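Local coordinates for protein activated BY transcription factor SSRB (Salmonella enterica, PDB 2WNW) that is a family 30 glycosyl hydrolase, named SrfJ, that joins a TIM barrel to a beta-sandwich domain, at residues L139-W144 with Q189-Q194; R375-G380 with F398-G403. All blocks are in the same frame, centred on the assembly; numbering follows the deposited sequence.

Interaction 1: residues L139-W144 with Q189-Q194; sequences LMASPW and QALSVQ
Ser142 and Ser192 meet hydroxyl to hydroxyl: Ser142 OG donates to Ser192 OG at a short 2.6 Å. Ser192 turns its OG between its own backbone N and carbonyl carbon (chi1 73°), which brings it up to Ser142. On the same side of the sheet, the fully extended side chain of Met140 runs past Ala190, its CG 3.9 Å from Ala190 CB, and lays its terminal CE 3.6 Å from Ser192 CB. Ala141 and Leu191 pack on the other face, where Leu191 CD2 rests against Ala141 CB. Beyond the paired strands, the Gln194 chain bends at chi2 (70°) and carries its amide back across the contact; NE2 donates to Trp144 O (2.8 Å) in a nearly straight bond that comes from above the carbonyl plane. Between the two faces, the backbones pair as a parallel ladder. Leu139 O receives both Gln189 N (2.9 Å) and Ala190 N, Ala141 N gives to Ala190 O (2.9 Å), and Ser192 N returns to Ala141 O (3.2 Å). Further out, Arg87 NE bonds Ser142 OG and Asp239 OD2 bonds Ser192 OG, so both buried hydroxyls sit in a polar chain spanning several strands. Trp144 meets Trp331 with nearly parallel rings, and its NE1 bonds a glycerol. Strands 138-143 and 190-192 are neighbours in the eight-stranded parallel TIM barrel, linked through helix 167-183; strand 85-90 flanks 138-143, strand 234-239 flanks 190-192, and helix 210-227 covers Val193.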
ATOM      1  N   LEU A 139      22.389 -16.736  10.407  1.00 18.17           N
ATOM      2  CA  LEU A 139      23.378 -16.056   9.581  1.00 18.41           C
ATOM      3  C   LEU A 139      23.268 -16.337   8.085  1.00 19.61           C
ATOM      4  O   LEU A 139      23.051 -17.475   7.660  1.00 20.08           O
ATOM      5  CB  LEU A 139      24.786 -16.419  10.071  1.00 19.01           C
ATOM      6  CG  LEU A 139      25.027 -16.256  11.578  1.00 20.22           C
ATOM      7  CD1 LEU A 139      26.426 -16.743  11.939  1.00 20.16           C
ATOM      8  CD2 LEU A 139      24.852 -14.801  11.976  1.00 21.90           C
ATOM      9  N   MET A 140      23.432 -15.281   7.296  1.00 18.45           N
ATOM     10  CA  MET A 140      23.366 -15.366   5.843  1.00 16.99           C
ATOM     11  C   MET A 140      24.700 -14.925   5.243  1.00 17.10           C
ATOM     12  O   MET A 140      25.290 -13.942   5.687  1.00 17.58           O
ATOM     13  CB  MET A 140      22.249 -14.461   5.327  1.00 16.25           C
ATOM     14  CG  MET A 140      22.094 -14.437   3.813  1.00 18.47           C
ATOM     15  SD  MET A 140      20.739 -13.344   3.340  1.00 17.01           S
ATOM     16  CE  MET A 140      20.772 -13.463   1.557  1.00 18.90           C
ATOM     17  N   ALA A 141      25.175 -15.655   4.239  1.00 15.83           N
ATOM     18  CA  ALA A 141      26.437 -15.314   3.589  1.00 16.08           C
ATOM     19  C   ALA A 141      26.180 -15.056   2.112  1.00 16.27           C
ATOM     20  O   ALA A 141      25.414 -15.781   1.474  1.00 15.99           O
ATOM     21  CB  ALA A 141      27.449 -16.449   3.765  1.00 15.55           C
ATOM     22  N   SER A 142      26.813 -14.010   1.581  1.00 16.17           N
ATOM     23  CA  SER A 142      26.664 -13.623   0.179  1.00 15.68           C
ATOM     24  C   SER A 142      28.010 -13.208  -0.403  1.00 15.78           C
ATOM     25  O   SER A 142      28.806 -12.559   0.271  1.00 15.99           O
ATOM     26  CB  SER A 142      25.714 -12.424   0.041  1.00 16.14           C
ATOM     27  OG  SER A 142      24.446 -12.672   0.615  1.00 16.79           O
ATOM     28  N   PRO A 143      28.275 -13.575  -1.668  1.00 15.84           N
ATOM     29  CA  PRO A 143      29.544 -13.202  -2.297  1.00 16.32           C
ATOM     30  C   PRO A 143      29.379 -11.910  -3.093  1.00 16.45           C
ATOM     31  O   PRO A 143      28.305 -11.633  -3.621  1.00 14.82           O
ATOM     32  CB  PRO A 143      29.839 -14.373  -3.243  1.00 17.20           C
ATOM     33  CG  PRO A 143      28.741 -15.397  -2.985  1.00 17.65           C
ATOM     34  CD  PRO A 143      27.587 -14.604  -2.460  1.00 15.11           C
ATOM     35  N   TRP A 144      30.442 -11.120  -3.164  1.00 15.76           N
ATOM     36  CA  TRP A 144      30.433  -9.902  -3.951  1.00 15.22           C
ATOM     37  C   TRP A 144      31.203 -10.245  -5.232  1.00 15.49           C
ATOM     38  O   TRP A 144      30.968  -9.665  -6.293  1.00 14.93           O
ATOM     39  CB  TRP A 144      31.123  -8.764  -3.192  1.00 14.39           C
ATOM     40  CG  TRP A 144      30.176  -7.836  -2.457  1.00 15.75           C
ATOM     41  CD1 TRP A 144      29.968  -6.512  -2.719  1.00 16.30           C
ATOM     42  CD2 TRP A 144      29.346  -8.154  -1.327  1.00 16.05           C
ATOM     43  NE1 TRP A 144      29.067  -5.983  -1.824  1.00 16.65           N
ATOM     44  CE2 TRP A 144      28.669  -6.966  -0.959  1.00 16.53           C
ATOM     45  CE3 TRP A 144      29.108  -9.322  -0.590  1.00 15.91           C
ATOM     46  CZ2 TRP A 144      27.769  -6.913   0.116  1.00 16.96           C
ATOM     47  CZ3 TRP A 144      28.210  -9.269   0.483  1.00 16.55           C
ATOM     48  CH2 TRP A 144      27.554  -8.069   0.823  1.00 16.24           C
ATOM     49  N   GLN A 189      22.856 -20.350   7.816  1.00 20.70           N
ATOM     50  CA  GLN A 189      21.563 -20.916   7.468  1.00 21.15           C
ATOM     51  C   GLN A 189      21.008 -20.393   6.153  1.00 19.84           C
ATOM     52  O   GLN A 189      19.999 -20.895   5.660  1.00 18.05           O
ATOM     53  CB  GLN A 189      20.549 -20.652   8.583  1.00 23.70           C
ATOM     54  CG  GLN A 189      20.964 -21.190   9.941  1.00 28.92           C
ATOM     55  CD  GLN A 189      19.878 -21.014  10.985  1.00 32.87           C
ATOM     56  OE1 GLN A 189      20.153 -21.001  12.184  1.00 37.40           O
ATOM     57  NE2 GLN A 189      18.635 -20.888  10.534  1.00 34.60           N
ATOM     58  N   ALA A 190      21.660 -19.388   5.580  1.00 18.85           N
ATOM     59  CA  ALA A 190      21.188 -18.830   4.320  1.00 18.25           C
ATOM     60  C   ALA A 190      22.321 -18.306   3.450  1.00 17.74           C
ATOM     61  O   ALA A 190      23.371 -17.901   3.949  1.00 17.82           O
ATOM     62  CB  ALA A 190      20.190 -17.711   4.588  1.00 19.01           C
ATOM     63  N   LEU A 191      22.082 -18.318   2.142  1.00 16.50           N
ATOM     64  CA  LEU A 191      23.041 -17.836   1.161  1.00 16.37           C
ATOM     65  C   LEU A 191      22.305 -17.084   0.064  1.00 16.91           C
ATOM     66  O   LEU A 191      21.102 -17.258  -0.120  1.00 17.70           O
ATOM     67  CB  LEU A 191      23.749 -19.010   0.476  1.00 17.62           C
ATOM     68  CG  LEU A 191      24.572 -20.020   1.268  1.00 18.37           C
ATOM     69  CD1 LEU A 191      24.869 -21.226   0.380  1.00 18.28           C
ATOM     70  CD2 LEU A 191      25.852 -19.364   1.746  1.00 16.21           C
ATOM     71  N   SER A 192      23.029 -16.227  -0.644  1.00 16.08           N
ATOM     72  CA  SER A 192      22.465 -15.580  -1.816  1.00 15.98           C
ATOM     73  C   SER A 192      23.532 -15.985  -2.833  1.00 16.80           C
ATOM     74  O   SER A 192      24.684 -16.225  -2.459  1.00 16.25           O
ATOM     75  CB  SER A 192      22.354 -14.056  -1.664  1.00 17.46           C
ATOM     76  OG  SER A 192      23.602 -13.399  -1.738  1.00 17.84           O
ATOM     77  N   VAL A 193      23.158 -16.117  -4.097  1.00 16.75           N
ATOM     78  CA  VAL A 193      24.115 -16.520  -5.122  1.00 16.84           C
ATOM     79  C   VAL A 193      25.157 -15.448  -5.391  1.00 16.87           C
ATOM     80  O   VAL A 193      26.343 -15.741  -5.527  1.00 18.83           O
ATOM     81  CB  VAL A 193      23.402 -16.844  -6.455  1.00 16.90           C
ATOM     82  CG1 VAL A 193      24.426 -16.976  -7.579  1.00 19.57           C
ATOM     83  CG2 VAL A 193      22.614 -18.136  -6.311  1.00 19.54           C
ATOM     84  N   GLN A 194      24.705 -14.202  -5.457  1.00 16.80           N
ATOM     85  CA  GLN A 194      25.588 -13.084  -5.747  1.00 16.74           C
ATOM     86  C   GLN A 194      24.940 -11.761  -5.366  1.00 16.19           C
ATOM     87  O   GLN A 194      23.747 -11.550  -5.598  1.00 16.18           O
ATOM     88  CB  GLN A 194      25.912 -13.079  -7.245  1.00 16.12           C
ATOM     89  CG  GLN A 194      26.549 -11.806  -7.774  1.00 16.45           C
ATOM     90  CD  GLN A 194      27.970 -11.614  -7.286  1.00 16.68           C
ATOM     91  OE1 GLN A 194      28.746 -12.563  -7.226  1.00 16.20           O
ATOM     92  NE2 GLN A 194      28.325 -10.376  -6.960  1.00 16.43           N
TER

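Interaction 2: residues R375-G380 with F398-G403; sequences RYVRPG and FVNPDG
The Phe398 ring takes Val377 over one face: CG2 lies 4.1 Å from the ring centroid in a CH-pi contact, while CG1 sits over the same ring toward its rim. Both methyls reach it because Val377 sets CG1 anti to the backbone N (chi1 -176°) and CG2 beside it. Phe321 meets the Phe398 ring edge-to-face. The guanidinium of Arg378 holds Asp402 at its edge, near its plane, through a salt bridge from NH1 to OD1 (2.9 Å); carboxylate and guanidinium planes stand almost perpendicular, 82° apart. The amide of Asn400 lies obliquely to the same guanidinium, and its CG packs against Arg378 CD (3.6 Å). That amide is gripped at both ends by main chain, which fixes its rotation: ND2 donates to Tyr376 O (3.0 Å) in the carbonyl plane, and OD1 accepts from Arg378 N (2.9 Å) along a line straight at the hydrogen but above the amide's own carbonyl plane. The asparagine thus bridges the two peptide groups on either side of Val377. Asn400 also opens a type I beta turn ending at Gly403, the hairpin connection between strands 393-399 and 405-411 of the beta-sandwich domain; the partner segment is the linker leaving helix 365-374 for strand 382-388, so the contact fastens the sandwich to the chain emerging from the barrel. From the turn, Pro401 CG abuts Pro379 O of the linker (3.5 Å). A water accepts from Asp402 N and, weakly, from Arg378 NH1. Asp402 has a second cationic partner in Arg443, bound through OD2, and its OD1 also accepts from Glu404 N. Glu404 OE2 takes a further hydrogen bond from Asn400 ND2.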
ATOM      1  N   ARG A 375      13.800  -4.570  18.932  1.00 18.92           N
ATOM      2  CA  ARG A 375      13.789  -4.787  20.374  1.00 19.28           C
ATOM      3  C   ARG A 375      12.517  -5.479  20.854  1.00 19.75           C
ATOM      4  O   ARG A 375      12.494  -6.061  21.944  1.00 19.20           O
ATOM      5  CB  ARG A 375      13.933  -3.448  21.113  1.00 18.89           C
ATOM      6  CG  ARG A 375      15.223  -2.700  20.802  1.00 19.78           C
ATOM      7  CD  ARG A 375      15.190  -1.275  21.345  1.00 21.69           C
ATOM      8  NE  ARG A 375      15.423  -1.215  22.785  1.00 22.69           N
ATOM      9  CZ  ARG A 375      16.621  -1.318  23.356  1.00 24.58           C
ATOM     10  NH1 ARG A 375      17.708  -1.490  22.613  1.00 23.46           N
ATOM     11  NH2 ARG A 375      16.735  -1.236  24.675  1.00 25.40           N
ATOM     12  N   TYR A 376      11.472  -5.450  20.036  1.00 19.49           N
ATOM     13  CA  TYR A 376      10.191  -6.020  20.444  1.00 19.77           C
ATOM     14  C   TYR A 376       9.589  -7.131  19.596  1.00 20.64           C
ATOM     15  O   TYR A 376       8.767  -7.900  20.092  1.00 20.19           O
ATOM     16  CB  TYR A 376       9.178  -4.878  20.572  1.00 20.73           C
ATOM     17  CG  TYR A 376       9.776  -3.671  21.253  1.00 20.52           C
ATOM     18  CD1 TYR A 376      10.063  -3.686  22.618  1.00 20.93           C
ATOM     19  CD2 TYR A 376      10.148  -2.549  20.516  1.00 19.35           C
ATOM     20  CE1 TYR A 376      10.714  -2.618  23.228  1.00 21.86           C
ATOM     21  CE2 TYR A 376      10.799  -1.479  21.113  1.00 21.34           C
ATOM     22  CZ  TYR A 376      11.084  -1.521  22.466  1.00 22.88           C
ATOM     23  OH  TYR A 376      11.779  -0.485  23.044  1.00 22.40           O
ATOM     24  N   VAL A 377       9.978  -7.215  18.327  1.00 19.04           N
ATOM     25  CA  VAL A 377       9.442  -8.247  17.441  1.00 18.99           C
ATOM     26  C   VAL A 377      10.408  -9.429  17.393  1.00 19.92           C
ATOM     27  O   VAL A 377      11.602  -9.258  17.143  1.00 19.87           O
ATOM     28  CB  VAL A 377       9.217  -7.683  16.015  1.00 18.44           C
ATOM     29  CG1 VAL A 377       8.572  -8.735  15.130  1.00 17.84           C
ATOM     30  CG2 VAL A 377       8.335  -6.436  16.087  1.00 17.92           C
ATOM     31  N   ARG A 378       9.886 -10.629  17.632  1.00 20.82           N
ATOM     32  CA  ARG A 378      10.713 -11.834  17.657  1.00 22.21           C
ATOM     33  C   ARG A 378      10.592 -12.702  16.410  1.00 21.86           C
ATOM     34  O   ARG A 378       9.594 -12.645  15.691  1.00 19.70           O
ATOM     35  CB  ARG A 378      10.348 -12.689  18.874  1.00 24.60           C
ATOM     36  CG  ARG A 378      10.432 -11.974  20.215  1.00 29.62           C
ATOM     37  CD  ARG A 378       9.215 -12.338  21.051  1.00 36.56           C
ATOM     38  NE  ARG A 378       9.275 -11.837  22.421  1.00 41.61           N
ATOM     39  CZ  ARG A 378       8.224 -11.781  23.236  1.00 43.09           C
ATOM     40  NH1 ARG A 378       7.033 -12.188  22.816  1.00 43.62           N
ATOM     41  NH2 ARG A 378       8.364 -11.332  24.477  1.00 45.63           N
ATOM     42  N   PRO A 379      11.618 -13.528  16.142  1.00 21.05           N
ATOM     43  CA  PRO A 379      11.597 -14.411  14.974  1.00 21.46           C
ATOM     44  C   PRO A 379      10.348 -15.285  15.044  1.00 21.34           C
ATOM     45  O   PRO A 379       9.969 -15.732  16.126  1.00 22.34           O
ATOM     46  CB  PRO A 379      12.875 -15.228  15.140  1.00 22.27           C
ATOM     47  CG  PRO A 379      13.797 -14.267  15.812  1.00 22.07           C
ATOM     48  CD  PRO A 379      12.899 -13.646  16.862  1.00 22.14           C
ATOM     49  N   GLY A 380       9.707 -15.514  13.903  1.00 21.12           N
ATOM     50  CA  GLY A 380       8.508 -16.337  13.885  1.00 21.15           C
ATOM     51  C   GLY A 380       7.212 -15.551  14.004  1.00 19.55           C
ATOM     52  O   GLY A 380       6.129 -16.081  13.746  1.00 19.74           O
ATOM     53  N   PHE A 398       2.553  -6.501  14.322  1.00 16.49           N
ATOM     54  CA  PHE A 398       2.960  -7.899  14.340  1.00 18.42           C
ATOM     55  C   PHE A 398       2.343  -8.596  15.546  1.00 18.88           C
ATOM     56  O   PHE A 398       1.905  -7.947  16.494  1.00 19.57           O
ATOM     57  CB  PHE A 398       4.478  -8.022  14.504  1.00 16.88           C
ATOM     58  CG  PHE A 398       5.284  -7.219  13.523  1.00 17.85           C
ATOM     59  CD1 PHE A 398       5.857  -7.832  12.417  1.00 17.53           C
ATOM     60  CD2 PHE A 398       5.528  -5.866  13.743  1.00 16.88           C
ATOM     61  CE1 PHE A 398       6.674  -7.111  11.542  1.00 19.04           C
ATOM     62  CE2 PHE A 398       6.340  -5.135  12.878  1.00 18.48           C
ATOM     63  CZ  PHE A 398       6.917  -5.761  11.776  1.00 16.89           C
ATOM     64  N   VAL A 399       2.319  -9.921  15.497  1.00 18.70           N
ATOM     65  CA  VAL A 399       1.847 -10.717  16.614  1.00 18.44           C
ATOM     66  C   VAL A 399       2.972 -11.714  16.849  1.00 18.38           C
ATOM     67  O   VAL A 399       3.243 -12.564  15.996  1.00 18.66           O
ATOM     68  CB  VAL A 399       0.551 -11.493  16.304  1.00 18.41           C
ATOM     69  CG1 VAL A 399       0.160 -12.327  17.524  1.00 19.54           C
ATOM     70  CG2 VAL A 399      -0.575 -10.530  15.959  1.00 18.22           C
ATOM     71  N   ASN A 400       3.649 -11.593  17.985  1.00 18.81           N
ATOM     72  CA  ASN A 400       4.740 -12.502  18.298  1.00 19.48           C
ATOM     73  C   ASN A 400       4.215 -13.911  18.525  1.00 20.57           C
ATOM     74  O   ASN A 400       3.021 -14.112  18.752  1.00 20.37           O
ATOM     75  CB  ASN A 400       5.514 -12.025  19.528  1.00 20.59           C
ATOM     76  CG  ASN A 400       6.448 -10.872  19.213  1.00 20.90           C
ATOM     77  OD1 ASN A 400       7.078 -10.850  18.156  1.00 21.06           O
ATOM     78  ND2 ASN A 400       6.554  -9.916  20.130  1.00 20.30           N
ATOM     79  N   PRO A 401       5.105 -14.911  18.454  1.00 21.87           N
ATOM     80  CA  PRO A 401       4.702 -16.301  18.656  1.00 23.37           C
ATOM     81  C   PRO A 401       3.907 -16.528  19.939  1.00 24.69           C
ATOM     82  O   PRO A 401       2.997 -17.353  19.964  1.00 24.36           O
ATOM     83  CB  PRO A 401       6.034 -17.041  18.652  1.00 23.88           C
ATOM     84  CG  PRO A 401       6.835 -16.252  17.664  1.00 22.42           C
ATOM     85  CD  PRO A 401       6.531 -14.829  18.084  1.00 22.08           C
ATOM     86  N   ASP A 402       4.236 -15.787  20.994  1.00 24.79           N
ATOM     87  CA  ASP A 402       3.538 -15.947  22.268  1.00 25.62           C
ATOM     88  C   ASP A 402       2.231 -15.161  22.357  1.00 25.72           C
ATOM     89  O   ASP A 402       1.596 -15.115  23.411  1.00 25.92           O
ATOM     90  CB  ASP A 402       4.466 -15.573  23.430  1.00 26.35           C
ATOM     91  CG  ASP A 402       4.666 -14.078  23.572  1.00 28.37           C
ATOM     92  OD1 ASP A 402       4.337 -13.322  22.631  1.00 26.57           O
ATOM     93  OD2 ASP A 402       5.168 -13.661  24.635  1.00 28.63           O
ATOM     94  N   GLY A 403       1.832 -14.547  21.246  1.00 24.55           N
ATOM     95  CA  GLY A 403       0.584 -13.802  21.215  1.00 23.25           C
ATOM     96  C   GLY A 403       0.661 -12.314  21.487  1.00 22.52           C
ATOM     97  O   GLY A 403      -0.342 -11.613  21.365  1.00 22.85           O
TER
HETATM   98  O   HOH W   1       7.183 -14.813  21.429  1.00 20.35           O

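From the N terminus, the chain first builds part of the sandwich sheet, then enters the barrel. Interaction 1 closes a loop of 44 residues that holds helix 167-183, so that strand 138-143, the helix and strand 190-192 form a parallel beta-alpha-beta crossover. The remaining barrel strands and helix 365-374 follow before interaction 2 opens. It spans only 17 residues, mostly the antiparallel strands 382-388 and 393-399, and ties the linker to a hairpin turn. The two contacts are in series, neither crossing nor nesting. Their centres are 25 Å apart and their nearest atoms about 9 Å: 139-144 with 189-194 belongs to the barrel wall, 375-380 with 398-403 to the junction of the two domains.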